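Local coordinates for 3-hydroxyisobutyrate dehydrogenase (PDB 2CVZ), which probably catalyses the NADP-dependent oxidation of 3-hydroxyisobutyrate to methylmalonate semialdehyde, a step of valine catabolism, at residues Leu219-Pro224 and Ala276-Glu281; Leu186-Val191 and Gly284-Arg289; Ala56-Thr61 and Tyr85-Thr90; Thr110-Pro115 and Gly133-Ala138; Ala170-Asn175 and Ser207-Asn212. One frame throughout, in Å; residues are numbered along the deposited sequence.

Contact 1 (Leu219-Pro224 and Ala276-Glu281); sequences LTRAFP and ALRLLE
Arg221 and Glu281 illustrate how a flat cation is matched to a flat anion. The guanidinium meets the carboxylate end-on: Arg221 NH1 donates to the syn lone pair of Glu281 OE2 at 2.7 Å. Arg221 NH2 reaches Glu281 OE1 at 3.0 Å, almost straight at 174°. The Arg221 chain, bent at chi2 and chi3, folds across to the extended glutamate, whose OE2 also accepts from Ile288 N.

The aromatic interaction is a cation-pi contact. Arg278 CZ stands 3.9 Å from the centroid of the Phe223 ring, off-centre over one face, with the two planes 35° apart. Arg278 NE forms a salt bridge with Glu275.

Like charges come close as well, with Arg221 NH2 3.9 Å from Arg278 NH1. Each arginine has its own glutamate, which probably offsets the repulsion, and one water accepts a weak bond from each of these nitrogens. With an alanine at Arg221, the buried Glu281 carboxylate would probably lose its countercharge and be freer to turn.

The arrangement ties helix 276-284 to the loop that follows helix 214-219, a helix-to-loop junction within the all-helical C-terminal domain of this dehydrogenase family.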
# COMPACT_ATOMS: atom_id res chain seq x y z
N LEU C 219 -15.90 -7.04 -19.61
CA LEU C 219 -16.92 -6.25 -20.29
C LEU C 219 -18.06 -7.13 -20.81
O LEU C 219 -19.22 -6.71 -20.81
CB LEU C 219 -16.28 -5.46 -21.44
CG LEU C 219 -15.57 -4.15 -21.06
CD1 LEU C 219 -14.56 -4.39 -19.95
CD2 LEU C 219 -14.89 -3.59 -22.29
N THR C 220 -17.72 -8.34 -21.25
CA THR C 220 -18.69 -9.29 -21.78
C THR C 220 -19.46 -9.99 -20.67
O THR C 220 -20.51 -10.59 -20.92
CB THR C 220 -17.99 -10.38 -22.61
OG1 THR C 220 -17.06 -11.07 -21.78
CG2 THR C 220 -17.26 -9.77 -23.79
N ARG C 221 -18.92 -9.93 -19.45
CA ARG C 221 -19.51 -10.57 -18.29
C ARG C 221 -19.37 -12.08 -18.41
O ARG C 221 -19.97 -12.83 -17.63
CB ARG C 221 -21.00 -10.20 -18.14
CG ARG C 221 -21.29 -8.71 -18.22
CD ARG C 221 -20.34 -7.92 -17.34
NE ARG C 221 -20.43 -8.29 -15.93
CZ ARG C 221 -19.57 -7.89 -15.00
NH1 ARG C 221 -18.55 -7.11 -15.33
NH2 ARG C 221 -19.74 -8.25 -13.74
N ALA C 222 -18.58 -12.52 -19.38
CA ALA C 222 -18.37 -13.95 -19.62
C ALA C 222 -17.62 -14.65 -18.49
O ALA C 222 -18.00 -15.74 -18.07
CB ALA C 222 -17.62 -14.14 -20.94
N PHE C 223 -16.55 -14.01 -18.02
CA PHE C 223 -15.73 -14.56 -16.95
C PHE C 223 -15.47 -16.05 -17.10
O PHE C 223 -15.80 -16.85 -16.22
CB PHE C 223 -16.39 -14.28 -15.59
CG PHE C 223 -16.32 -12.84 -15.17
CD1 PHE C 223 -15.10 -12.27 -14.81
CD2 PHE C 223 -17.46 -12.05 -15.16
CE1 PHE C 223 -15.03 -10.93 -14.43
CE2 PHE C 223 -17.40 -10.71 -14.78
CZ PHE C 223 -16.17 -10.15 -14.42
N PRO C 224 -14.87 -16.46 -18.23
CA PRO C 224 -14.59 -17.88 -18.43
C PRO C 224 -13.55 -18.36 -17.43
O PRO C 224 -12.71 -17.58 -16.97
CB PRO C 224 -14.09 -17.93 -19.88
CG PRO C 224 -13.42 -16.60 -20.04
CD PRO C 224 -14.41 -15.66 -19.39
N ALA C 276 -11.11 -11.65 -9.99
CA ALA C 276 -10.65 -10.86 -8.86
C ALA C 276 -11.25 -9.46 -8.98
O ALA C 276 -11.53 -8.80 -7.98
CB ALA C 276 -9.12 -10.79 -8.84
N LEU C 277 -11.48 -9.02 -10.21
CA LEU C 277 -12.05 -7.70 -10.45
C LEU C 277 -13.49 -7.61 -9.95
O LEU C 277 -14.01 -6.52 -9.74
CB LEU C 277 -11.97 -7.34 -11.94
CG LEU C 277 -10.70 -6.57 -12.35
CD1 LEU C 277 -9.47 -7.33 -11.92
CD2 LEU C 277 -10.69 -6.32 -13.85
N ARG C 278 -14.13 -8.76 -9.76
CA ARG C 278 -15.51 -8.77 -9.26
C ARG C 278 -15.54 -8.13 -7.87
O ARG C 278 -16.54 -7.53 -7.47
CB ARG C 278 -16.05 -10.20 -9.16
CG ARG C 278 -16.54 -10.81 -10.46
CD ARG C 278 -17.15 -12.18 -10.15
NE ARG C 278 -17.65 -12.88 -11.33
CZ ARG C 278 -18.76 -12.56 -11.99
NH1 ARG C 278 -19.49 -11.52 -11.60
NH2 ARG C 278 -19.14 -13.28 -13.03
N LEU C 279 -14.44 -8.27 -7.13
CA LEU C 279 -14.35 -7.69 -5.79
C LEU C 279 -14.42 -6.17 -5.88
O LEU C 279 -15.05 -5.52 -5.05
CB LEU C 279 -13.05 -8.12 -5.10
CG LEU C 279 -12.84 -7.62 -3.67
CD1 LEU C 279 -14.05 -7.99 -2.81
CD2 LEU C 279 -11.57 -8.23 -3.10
N LEU C 280 -13.77 -5.62 -6.89
CA LEU C 280 -13.77 -4.17 -7.10
C LEU C 280 -15.16 -3.72 -7.53
O LEU C 280 -15.62 -2.64 -7.14
CB LEU C 280 -12.74 -3.78 -8.16
CG LEU C 280 -11.28 -4.02 -7.77
CD1 LEU C 280 -10.37 -3.77 -8.96
CD2 LEU C 280 -10.91 -3.10 -6.60
N GLU C 281 -15.84 -4.55 -8.32
CA GLU C 281 -17.18 -4.22 -8.78
C GLU C 281 -18.12 -4.27 -7.58
O GLU C 281 -19.05 -3.48 -7.46
CB GLU C 281 -17.65 -5.21 -9.84
CG GLU C 281 -16.75 -5.25 -11.07
CD GLU C 281 -17.30 -6.17 -12.15
OE1 GLU C 281 -17.69 -7.31 -11.81
OE2 GLU C 281 -17.33 -5.75 -13.33
O HOH W 1 -21.95 -10.78 -13.91

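Contact 2 (Leu186-Val191 and Gly284-Arg289); sequences LVKQGV and GGVEIR
Val187 and Lys188, on the final turn of the long helix 160-188, meet the C-terminal tail of the chain just where a Schellman motif ends that helix. The example shows how a helix terminus can serve two purposes, closing itself and receiving a distant segment. Gly190, with positive phi, is the C-prime residue. Its backbone N bonds to Val187 O, while Val191 N returns to Leu186 O at 3.1 Å. Gln189 N bonds to Leu186 O as well.

Across the contact the apolar part is made by two valines. Val187 CG1 and Val286 CG2 touch at 3.7 Å, and CG1 of Val187 also lies 3.7 Å from Glu287 O. The other branch, Val187 CG2, approaches Ile288 CA at 4.4 Å. The tail is anchored beyond this patch, where the Ile288 side chain packs on helix 214-219. The second subunit also reaches this end of helix 160-188: Arg98 of that subunit donates to Gln189 OE1, and Glu246 of the same subunit packs against Lys188.

The polar part belongs to Lys188. Its CG is anti to the backbone N (chi1 -156°) and the chain bends at chi2, which carries the aliphatic portion past Val286, with Lys188 CD 3.9 Å from Val286 CG1. The ammonium thereby arrives at the end of helix 276-284, where its charge would probably be favoured by the carbonyls of the last turn. There Lys188 NZ donates in the carbonyl plane to Gly284 O at 2.6 Å.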
# COMPACT_ATOMS: atom_id res chain seq x y z
N LEU C 186 -13.51 5.13 -13.57
CA LEU C 186 -14.02 5.72 -14.81
C LEU C 186 -15.50 5.41 -15.04
O LEU C 186 -16.28 6.32 -15.32
CB LEU C 186 -13.19 5.24 -16.01
CG LEU C 186 -11.74 5.73 -16.01
CD1 LEU C 186 -10.97 5.10 -17.16
CD2 LEU C 186 -11.71 7.25 -16.13
N VAL C 187 -15.87 4.14 -14.94
CA VAL C 187 -17.27 3.75 -15.14
C VAL C 187 -18.19 4.49 -14.18
O VAL C 187 -19.29 4.90 -14.53
CB VAL C 187 -17.44 2.23 -14.97
CG1 VAL C 187 -18.93 1.87 -15.00
CG2 VAL C 187 -16.72 1.48 -16.08
N LYS C 188 -17.72 4.65 -12.93
CA LYS C 188 -18.57 5.32 -11.94
C LYS C 188 -18.88 6.77 -12.30
O LYS C 188 -19.88 7.34 -11.87
CB LYS C 188 -17.87 5.22 -10.58
CG LYS C 188 -18.85 5.33 -9.41
CD LYS C 188 -19.76 4.11 -9.31
CE LYS C 188 -20.83 4.26 -8.22
NZ LYS C 188 -21.46 2.96 -7.96
N GLN C 189 -18.00 7.43 -13.09
CA GLN C 189 -18.33 8.81 -13.45
C GLN C 189 -18.88 8.97 -14.87
O GLN C 189 -18.78 10.03 -15.46
CB GLN C 189 -17.13 9.74 -13.22
CG GLN C 189 -15.82 9.29 -13.89
CD GLN C 189 -14.75 10.35 -13.66
OE1 GLN C 189 -14.73 11.40 -14.27
NE2 GLN C 189 -13.82 10.01 -12.74
N GLY C 190 -19.46 7.90 -15.40
CA GLY C 190 -20.06 7.98 -16.72
C GLY C 190 -19.23 7.62 -17.94
O GLY C 190 -19.71 7.75 -19.07
N VAL C 191 -17.99 7.19 -17.72
CA VAL C 191 -17.12 6.83 -18.83
C VAL C 191 -17.43 5.42 -19.33
O VAL C 191 -17.71 4.52 -18.55
CB VAL C 191 -15.64 6.87 -18.41
CG1 VAL C 191 -14.75 6.44 -19.58
CG2 VAL C 191 -15.28 8.26 -17.95
N GLY C 284 -17.43 -1.15 -5.60
CA GLY C 284 -17.86 -0.01 -6.38
C GLY C 284 -19.36 0.09 -6.59
O GLY C 284 -19.88 1.18 -6.83
N GLY C 285 -20.05 -1.03 -6.49
CA GLY C 285 -21.49 -1.03 -6.69
C GLY C 285 -21.85 -0.81 -8.14
O GLY C 285 -22.90 -0.26 -8.46
N VAL C 286 -20.97 -1.24 -9.03
CA VAL C 286 -21.18 -1.09 -10.46
C VAL C 286 -20.33 -2.11 -11.21
O VAL C 286 -19.26 -2.49 -10.74
CB VAL C 286 -20.81 0.33 -10.93
CG1 VAL C 286 -19.32 0.56 -10.74
CG2 VAL C 286 -21.20 0.54 -12.38
N GLU C 287 -20.80 -2.55 -12.37
CA GLU C 287 -20.07 -3.51 -13.17
C GLU C 287 -19.17 -2.80 -14.18
O GLU C 287 -19.51 -1.74 -14.69
CB GLU C 287 -21.03 -4.44 -13.91
CG GLU C 287 -21.80 -5.38 -12.99
CD GLU C 287 -22.76 -6.30 -13.74
OE1 GLU C 287 -23.32 -7.21 -13.10
OE2 GLU C 287 -22.94 -6.11 -14.96
N ILE C 288 -18.01 -3.40 -14.44
CA ILE C 288 -17.08 -2.84 -15.41
C ILE C 288 -17.46 -3.34 -16.80
O ILE C 288 -17.06 -4.43 -17.21
CB ILE C 288 -15.62 -3.26 -15.10
CG1 ILE C 288 -15.18 -2.68 -13.76
CG2 ILE C 288 -14.69 -2.79 -16.21
CD1 ILE C 288 -13.84 -3.20 -13.28
N ARG C 289 -18.26 -2.54 -17.50
CA ARG C 289 -18.69 -2.89 -18.85
C ARG C 289 -19.49 -1.75 -19.44
O ARG C 289 -19.88 -0.84 -18.67
CB ARG C 289 -19.54 -4.16 -18.85
CG ARG C 289 -20.91 -4.02 -18.22
CD ARG C 289 -21.81 -5.16 -18.69
NE ARG C 289 -23.09 -5.20 -18.00
CZ ARG C 289 -24.05 -6.08 -18.26
NH1 ARG C 289 -23.88 -6.99 -19.21
NH2 ARG C 289 -25.19 -6.06 -17.58
OXT ARG C 289 -19.74 -1.79 -20.67

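Contact 3 (Ala56-Thr61 and Tyr85-Thr90); sequences ARVIFT and YWVDAT
Thr61 holds its hydroxyl between the backbone N and the carbonyl carbon (chi1 49°), and Trp86 swings its indole anti to the backbone N (chi1 -168°); together these torsions bring Trp86 NE1 to Thr61 OG1 at 3.1 Å. The two residues sit on neighbouring parallel strands, 58-61 and 85-88, joined through helix 66-76 as a beta-alpha-beta unit of the Rossmann-type cofactor-binding domain.

The backbone ladder is that of a regular parallel pair. Tyr85 N bonds to Arg57 O, Ile59 N to Tyr85 O, Val87 N to Ile59 O, Thr61 N to Val87 O and Ala89 N to Thr61 O, so donors come from both strands in turn.

One face of the pair is apolar. Val58 CG1 touches Val87 CG2 at 3.7 Å, and Phe60 lies beside Val87 and points the same way, its CD2 3.7 Å from Val87 CB. Helix 136-142 packs here on Tyr85 and Val87. On the other face Trp86 is packed by helix 66-76, the Ile59 methyl CG2 lies over one face of the indole, and Thr61 CG2 comes 3.6 Å from Trp86 CZ2.

Polar atoms buried on this second face are joined in a chain. Having accepted from the indole, Thr61 OG1 donates to Asp88, whose other oxygen, OD2, is bonded to Tyr111 OH. Thr90, which touches the bound NADPH, closes an Asx turn through its backbone N. Asp88 OD1 is thus gripped by three donors: Thr61 OG1 at 2.8 Å, Thr90 OG1 at 2.8 Å and Thr90 N at 3.2 Å.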
# COMPACT_ATOMS: atom_id res chain seq x y z
N ALA C 56 9.53 -43.39 -20.56
CA ALA C 56 9.85 -42.25 -21.42
C ALA C 56 11.27 -41.70 -21.28
O ALA C 56 11.90 -41.80 -20.23
CB ALA C 56 8.84 -41.13 -21.18
N ARG C 57 11.75 -41.10 -22.37
CA ARG C 57 13.07 -40.48 -22.41
C ARG C 57 12.89 -39.09 -21.79
O ARG C 57 13.81 -38.55 -21.18
CB ARG C 57 13.55 -40.35 -23.86
CG ARG C 57 14.76 -39.44 -24.05
CD ARG C 57 16.01 -40.03 -23.42
NE ARG C 57 16.47 -41.21 -24.14
CZ ARG C 57 17.54 -41.92 -23.81
NH1 ARG C 57 18.29 -41.56 -22.77
NH2 ARG C 57 17.89 -42.98 -24.53
N VAL C 58 11.70 -38.53 -21.97
CA VAL C 58 11.38 -37.22 -21.43
C VAL C 58 10.02 -37.26 -20.75
O VAL C 58 9.02 -37.61 -21.36
CB VAL C 58 11.34 -36.13 -22.52
CG1 VAL C 58 11.11 -34.76 -21.89
CG2 VAL C 58 12.64 -36.14 -23.32
N ILE C 59 10.01 -36.91 -19.47
CA ILE C 59 8.79 -36.90 -18.68
C ILE C 59 8.38 -35.45 -18.44
O ILE C 59 9.21 -34.63 -18.03
CB ILE C 59 9.00 -37.58 -17.31
CG1 ILE C 59 9.30 -39.07 -17.52
CG2 ILE C 59 7.77 -37.40 -16.43
CD1 ILE C 59 9.62 -39.81 -16.24
N PHE C 60 7.12 -35.13 -18.70
CA PHE C 60 6.60 -33.78 -18.49
C PHE C 60 5.59 -33.78 -17.35
O PHE C 60 4.84 -34.74 -17.17
CB PHE C 60 5.86 -33.25 -19.72
CG PHE C 60 6.72 -33.01 -20.91
CD1 PHE C 60 7.11 -34.07 -21.73
CD2 PHE C 60 7.11 -31.72 -21.25
CE1 PHE C 60 7.88 -33.84 -22.87
CE2 PHE C 60 7.88 -31.48 -22.39
CZ PHE C 60 8.26 -32.54 -23.20
N THR C 61 5.55 -32.69 -16.59
CA THR C 61 4.59 -32.55 -15.51
C THR C 61 4.04 -31.13 -15.51
O THR C 61 4.75 -30.18 -15.80
CB THR C 61 5.21 -32.82 -14.12
OG1 THR C 61 6.43 -32.08 -13.97
CG2 THR C 61 5.48 -34.31 -13.93
N TYR C 85 14.95 -37.30 -18.84
CA TYR C 85 14.81 -35.88 -18.55
C TYR C 85 13.44 -35.61 -17.97
O TYR C 85 12.45 -36.22 -18.37
CB TYR C 85 15.00 -35.07 -19.83
CG TYR C 85 16.41 -35.14 -20.37
CD1 TYR C 85 17.42 -34.32 -19.85
CD2 TYR C 85 16.75 -36.03 -21.39
CE1 TYR C 85 18.73 -34.40 -20.33
CE2 TYR C 85 18.05 -36.11 -21.87
CZ TYR C 85 19.03 -35.29 -21.34
OH TYR C 85 20.32 -35.36 -21.83
N TRP C 86 13.39 -34.70 -17.00
CA TRP C 86 12.14 -34.33 -16.36
C TRP C 86 11.90 -32.86 -16.63
O TRP C 86 12.59 -32.00 -16.09
CB TRP C 86 12.23 -34.58 -14.84
CG TRP C 86 10.90 -34.50 -14.14
CD1 TRP C 86 10.03 -33.44 -14.15
CD2 TRP C 86 10.30 -35.52 -13.34
NE1 TRP C 86 8.92 -33.75 -13.40
CE2 TRP C 86 9.05 -35.01 -12.89
CE3 TRP C 86 10.68 -36.81 -12.95
CZ2 TRP C 86 8.19 -35.75 -12.07
CZ3 TRP C 86 9.82 -37.55 -12.13
CH2 TRP C 86 8.59 -37.01 -11.71
N VAL C 87 10.92 -32.58 -17.49
CA VAL C 87 10.58 -31.21 -17.85
C VAL C 87 9.35 -30.82 -17.03
O VAL C 87 8.25 -31.30 -17.28
CB VAL C 87 10.26 -31.10 -19.36
CG1 VAL C 87 9.86 -29.67 -19.72
CG2 VAL C 87 11.48 -31.53 -20.18
N ASP C 88 9.56 -29.95 -16.05
CA ASP C 88 8.49 -29.53 -15.16
C ASP C 88 7.85 -28.19 -15.55
O ASP C 88 8.43 -27.13 -15.33
CB ASP C 88 9.02 -29.47 -13.73
CG ASP C 88 7.94 -29.24 -12.71
OD1 ASP C 88 6.76 -29.52 -13.02
OD2 ASP C 88 8.27 -28.79 -11.59
N ALA C 89 6.64 -28.26 -16.12
CA ALA C 89 5.91 -27.08 -16.55
C ALA C 89 5.06 -26.48 -15.44
O ALA C 89 4.31 -25.52 -15.66
CB ALA C 89 5.03 -27.42 -17.76
N THR C 90 5.17 -27.05 -14.24
CA THR C 90 4.44 -26.54 -13.09
C THR C 90 5.03 -25.17 -12.77
O THR C 90 6.21 -24.93 -13.00
CB THR C 90 4.66 -27.43 -11.84
OG1 THR C 90 4.21 -28.76 -12.10
CG2 THR C 90 3.92 -26.86 -10.63

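Contact 4 (Thr110-Pro115 and Gly133-Ala138); sequences TYLDAP and GGPEEA
Leu112 reaches into the turn at Gly134, and here the contact is tight: Leu112 CD2 lies 3.4 Å from Gly134 CA, closer than usual for two carbons. A side chain on Gly134 would collide with that methyl. The same Leu112 branch touches Pro135 CD at 3.6 Å, while Leu112 CD1 meets Ala138 CB at 3.9 Å on the first turn of helix 136-142. A serine in place of Leu112 would probably open a gap between the strand and this helix start and leave Ala138 short of an apolar neighbour.

The solvent side is thinner. Partly exposed Thr110 adds one methyl contact, CG2 to Ala138 CB at 3.7 Å, and Pro135 at the N-cap position is exposed.

Farther along, strands 110-117 and 128-133 pair antiparallel. Asp113 N donates to Gly133 O at 3.1 Å and Gly133 N to Asp113 O at 2.9 Å, making a hydrogen-bonded pair. Asp113 OD2 also lies 2.7 Å from Gly133 O; these two acceptors would probably repel, a cost that Gly159 N, donating to OD2, and His162 N, donating to OD1, are likely to offset. This chemistry is consistent with the buried aspartate linking the strand pair, inside the sheet, to the start of helix 160-188.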
# COMPACT_ATOMS: atom_id res chain seq x y z
N THR C 110 17.67 -35.86 -15.22
CA THR C 110 17.96 -34.43 -15.25
C THR C 110 16.68 -33.59 -15.24
O THR C 110 15.89 -33.63 -16.18
CB THR C 110 18.77 -34.07 -16.50
OG1 THR C 110 20.00 -34.81 -16.49
CG2 THR C 110 19.08 -32.58 -16.52
N TYR C 111 16.50 -32.85 -14.15
CA TYR C 111 15.34 -31.99 -13.97
C TYR C 111 15.58 -30.61 -14.57
O TYR C 111 16.69 -30.07 -14.50
CB TYR C 111 15.02 -31.83 -12.48
CG TYR C 111 13.89 -30.87 -12.16
CD1 TYR C 111 12.58 -31.33 -12.00
CD2 TYR C 111 14.14 -29.50 -12.02
CE1 TYR C 111 11.54 -30.44 -11.70
CE2 TYR C 111 13.10 -28.61 -11.71
CZ TYR C 111 11.81 -29.09 -11.55
OH TYR C 111 10.79 -28.22 -11.23
N LEU C 112 14.52 -30.04 -15.14
CA LEU C 112 14.58 -28.71 -15.73
C LEU C 112 13.26 -28.03 -15.41
O LEU C 112 12.20 -28.62 -15.62
CB LEU C 112 14.73 -28.79 -17.25
CG LEU C 112 16.01 -29.38 -17.83
CD1 LEU C 112 15.90 -29.43 -19.34
CD2 LEU C 112 17.20 -28.52 -17.41
N ASP C 113 13.30 -26.82 -14.86
CA ASP C 113 12.04 -26.15 -14.61
C ASP C 113 11.68 -25.48 -15.92
O ASP C 113 12.49 -24.79 -16.53
CB ASP C 113 12.12 -25.12 -13.46
CG ASP C 113 13.43 -24.35 -13.40
OD1 ASP C 113 13.38 -23.14 -13.09
OD2 ASP C 113 14.50 -24.95 -13.62
N ALA C 114 10.46 -25.73 -16.38
CA ALA C 114 10.00 -25.17 -17.64
C ALA C 114 8.59 -24.62 -17.56
O ALA C 114 7.71 -25.01 -18.33
CB ALA C 114 10.09 -26.24 -18.73
N PRO C 115 8.35 -23.69 -16.62
CA PRO C 115 7.01 -23.11 -16.49
C PRO C 115 6.64 -22.38 -17.79
O PRO C 115 7.52 -22.02 -18.57
CB PRO C 115 7.14 -22.17 -15.29
CG PRO C 115 8.59 -21.79 -15.31
CD PRO C 115 9.27 -23.10 -15.64
N GLY C 133 15.06 -23.51 -16.95
CA GLY C 133 16.07 -23.37 -15.92
C GLY C 133 16.79 -24.70 -15.82
O GLY C 133 16.15 -25.74 -15.62
N GLY C 134 18.11 -24.69 -15.99
CA GLY C 134 18.87 -25.93 -15.92
C GLY C 134 20.13 -25.89 -16.76
O GLY C 134 20.48 -24.84 -17.29
N PRO C 135 20.84 -27.03 -16.90
CA PRO C 135 22.08 -27.13 -17.69
C PRO C 135 21.87 -26.85 -19.18
O PRO C 135 20.87 -27.26 -19.77
CB PRO C 135 22.53 -28.57 -17.43
CG PRO C 135 21.96 -28.88 -16.08
CD PRO C 135 20.58 -28.28 -16.18
N GLU C 136 22.84 -26.17 -19.78
CA GLU C 136 22.78 -25.84 -21.20
C GLU C 136 22.64 -27.08 -22.07
O GLU C 136 21.90 -27.09 -23.06
CB GLU C 136 24.04 -25.08 -21.62
CG GLU C 136 24.39 -23.91 -20.73
CD GLU C 136 25.59 -23.14 -21.23
OE1 GLU C 136 26.65 -23.77 -21.44
OE2 GLU C 136 25.47 -21.91 -21.42
N GLU C 137 23.35 -28.14 -21.70
CA GLU C 137 23.32 -29.39 -22.45
C GLU C 137 21.93 -30.01 -22.45
O GLU C 137 21.44 -30.46 -23.49
CB GLU C 137 24.33 -30.38 -21.86
CG GLU C 137 25.78 -29.91 -21.95
CD GLU C 137 26.11 -28.77 -20.99
OE1 GLU C 137 27.18 -28.14 -21.18
OE2 GLU C 137 25.32 -28.52 -20.06
N ALA C 138 21.29 -30.04 -21.28
CA ALA C 138 19.95 -30.60 -21.16
C ALA C 138 18.96 -29.76 -21.94
O ALA C 138 18.09 -30.29 -22.64
CB ALA C 138 19.54 -30.67 -19.69

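Contact 5 (Ala170-Asn175 and Ser207-Asn212); sequences ALLAVN and SNATEN
Asn175 and Asn208 bring their flat amides toward the opposite helix without bonding directly to it. The Asn175 amide has Ser207 CB beside its nitrogen, 3.9 Å from ND2, and that ND2 donates to a water at 3.0 Å. The same water accepts a weak bond from Ala209 N and so bridges the helices. Leu172 CD2 comes up to the nitrogen end of the Asn208 amide, 4.1 Å from ND2; this ND2 donates to Ser204 O of the second subunit. At its oxygen end, Asn208 OD1 receives Asn212 ND2 at 2.9 Å, nearly straight at 178° and in the plane of the Asn212 amide.

The remaining contacts are van der Waals and light. With CG anti to the backbone N (chi1 172°), Leu172 sends CD2 to Ala209 CB at 4.3 Å, and Asn175 CB lies 3.8 Å from Ser207 OG.

Ser207 and Thr210 form a capping box: Ser207 N donates to Thr210 OG1 at 3.0 Å, and Thr210 N returns a weak bond to Ser207 OG. The segments cross at -63° with their axes 9.6 Å apart. This exemplifies helix-on-helix packing in the all-helical C-terminal domain, where a capped short helix lies against long helix 160-188 at the subunit interface.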
# COMPACT_ATOMS: atom_id res chain seq x y z
N ALA C 170 3.42 -11.90 -11.26
CA ALA C 170 3.25 -10.81 -10.31
C ALA C 170 2.96 -9.54 -11.13
O ALA C 170 2.14 -8.72 -10.75
CB ALA C 170 4.51 -10.62 -9.47
N LEU C 171 3.64 -9.39 -12.26
CA LEU C 171 3.42 -8.22 -13.10
C LEU C 171 2.01 -8.27 -13.69
O LEU C 171 1.31 -7.25 -13.73
CB LEU C 171 4.45 -8.14 -14.22
CG LEU C 171 5.91 -7.96 -13.77
CD1 LEU C 171 6.77 -7.65 -14.99
CD2 LEU C 171 6.02 -6.84 -12.75
N LEU C 172 1.58 -9.45 -14.13
CA LEU C 172 0.24 -9.61 -14.68
C LEU C 172 -0.78 -9.20 -13.61
O LEU C 172 -1.72 -8.45 -13.88
CB LEU C 172 0.01 -11.06 -15.11
CG LEU C 172 -1.38 -11.54 -15.55
CD1 LEU C 172 -2.25 -11.79 -14.34
CD2 LEU C 172 -2.03 -10.51 -16.48
N ALA C 173 -0.56 -9.69 -12.39
CA ALA C 173 -1.46 -9.38 -11.27
C ALA C 173 -1.59 -7.88 -11.04
O ALA C 173 -2.70 -7.35 -10.93
CB ALA C 173 -0.96 -10.07 -10.00
N VAL C 174 -0.46 -7.19 -10.97
CA VAL C 174 -0.48 -5.75 -10.76
C VAL C 174 -1.16 -5.03 -11.92
O VAL C 174 -2.01 -4.17 -11.72
CB VAL C 174 0.95 -5.20 -10.61
CG1 VAL C 174 0.93 -3.69 -10.71
CG2 VAL C 174 1.53 -5.62 -9.28
N ASN C 175 -0.79 -5.40 -13.14
CA ASN C 175 -1.37 -4.76 -14.32
C ASN C 175 -2.88 -4.91 -14.35
O ASN C 175 -3.61 -3.94 -14.58
CB ASN C 175 -0.77 -5.37 -15.59
CG ASN C 175 0.72 -5.13 -15.72
OD1 ASN C 175 1.30 -4.34 -14.97
ND2 ASN C 175 1.35 -5.81 -16.67
N SER C 207 -1.52 -3.04 -21.56
CA SER C 207 -0.84 -4.22 -21.06
C SER C 207 -1.61 -5.42 -21.59
O SER C 207 -2.71 -5.26 -22.11
CB SER C 207 -0.84 -4.25 -19.53
OG SER C 207 -2.16 -4.37 -19.03
N ASN C 208 -1.03 -6.60 -21.48
CA ASN C 208 -1.71 -7.80 -21.93
C ASN C 208 -3.06 -7.89 -21.20
O ASN C 208 -4.04 -8.38 -21.75
CB ASN C 208 -0.87 -9.04 -21.62
CG ASN C 208 -1.68 -10.33 -21.71
OD1 ASN C 208 -2.18 -10.69 -22.77
ND2 ASN C 208 -1.81 -11.02 -20.59
N ALA C 209 -3.09 -7.40 -19.96
CA ALA C 209 -4.32 -7.44 -19.17
C ALA C 209 -5.43 -6.60 -19.79
O ALA C 209 -6.58 -7.05 -19.87
CB ALA C 209 -4.04 -6.95 -17.74
N THR C 210 -5.11 -5.38 -20.21
CA THR C 210 -6.12 -4.51 -20.81
C THR C 210 -6.43 -4.91 -22.26
O THR C 210 -7.52 -4.67 -22.75
CB THR C 210 -5.69 -3.03 -20.81
OG1 THR C 210 -4.51 -2.86 -21.61
CG2 THR C 210 -5.41 -2.56 -19.39
N GLU C 211 -5.46 -5.53 -22.92
CA GLU C 211 -5.63 -5.92 -24.31
C GLU C 211 -6.35 -7.24 -24.53
O GLU C 211 -7.25 -7.33 -25.38
CB GLU C 211 -4.27 -6.01 -25.01
CG GLU C 211 -3.42 -4.76 -24.98
CD GLU C 211 -2.04 -4.98 -25.59
OE1 GLU C 211 -1.30 -5.87 -25.10
OE2 GLU C 211 -1.69 -4.27 -26.56
N ASN C 212 -5.97 -8.26 -23.77
CA ASN C 212 -6.53 -9.60 -23.97
C ASN C 212 -7.31 -10.28 -22.86
O ASN C 212 -7.73 -11.43 -23.03
CB ASN C 212 -5.40 -10.53 -24.41
CG ASN C 212 -4.56 -9.92 -25.52
OD1 ASN C 212 -5.08 -9.55 -26.57
ND2 ASN C 212 -3.25 -9.82 -25.29
O HOH W 2 0.03 -7.76 -18.56

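How the contacts relate
The five contacts divide between the two halves of the enzyme. Contacts 3 and 4 lie in the cofactor-binding half, centres about 10 Å apart, and are joined directly: strands 85-88 and 110-117 are neighbours in one sheet, and Asp88 O accepts from Ala114 N at 2.7 Å. Contacts 1, 2 and 5 lie in the helical half. Contact 1 is nested within the loop that contact 2 closes, and their centres are about 12 Å apart; contacts 2 and 5 share helix 160-188 and both touch the second subunit. In contact 3 the side chain of Thr90 lies about 4 Å from the bound NADPH, whereas the side chain of Leu172 in contact 5 stays about 9 Å from it.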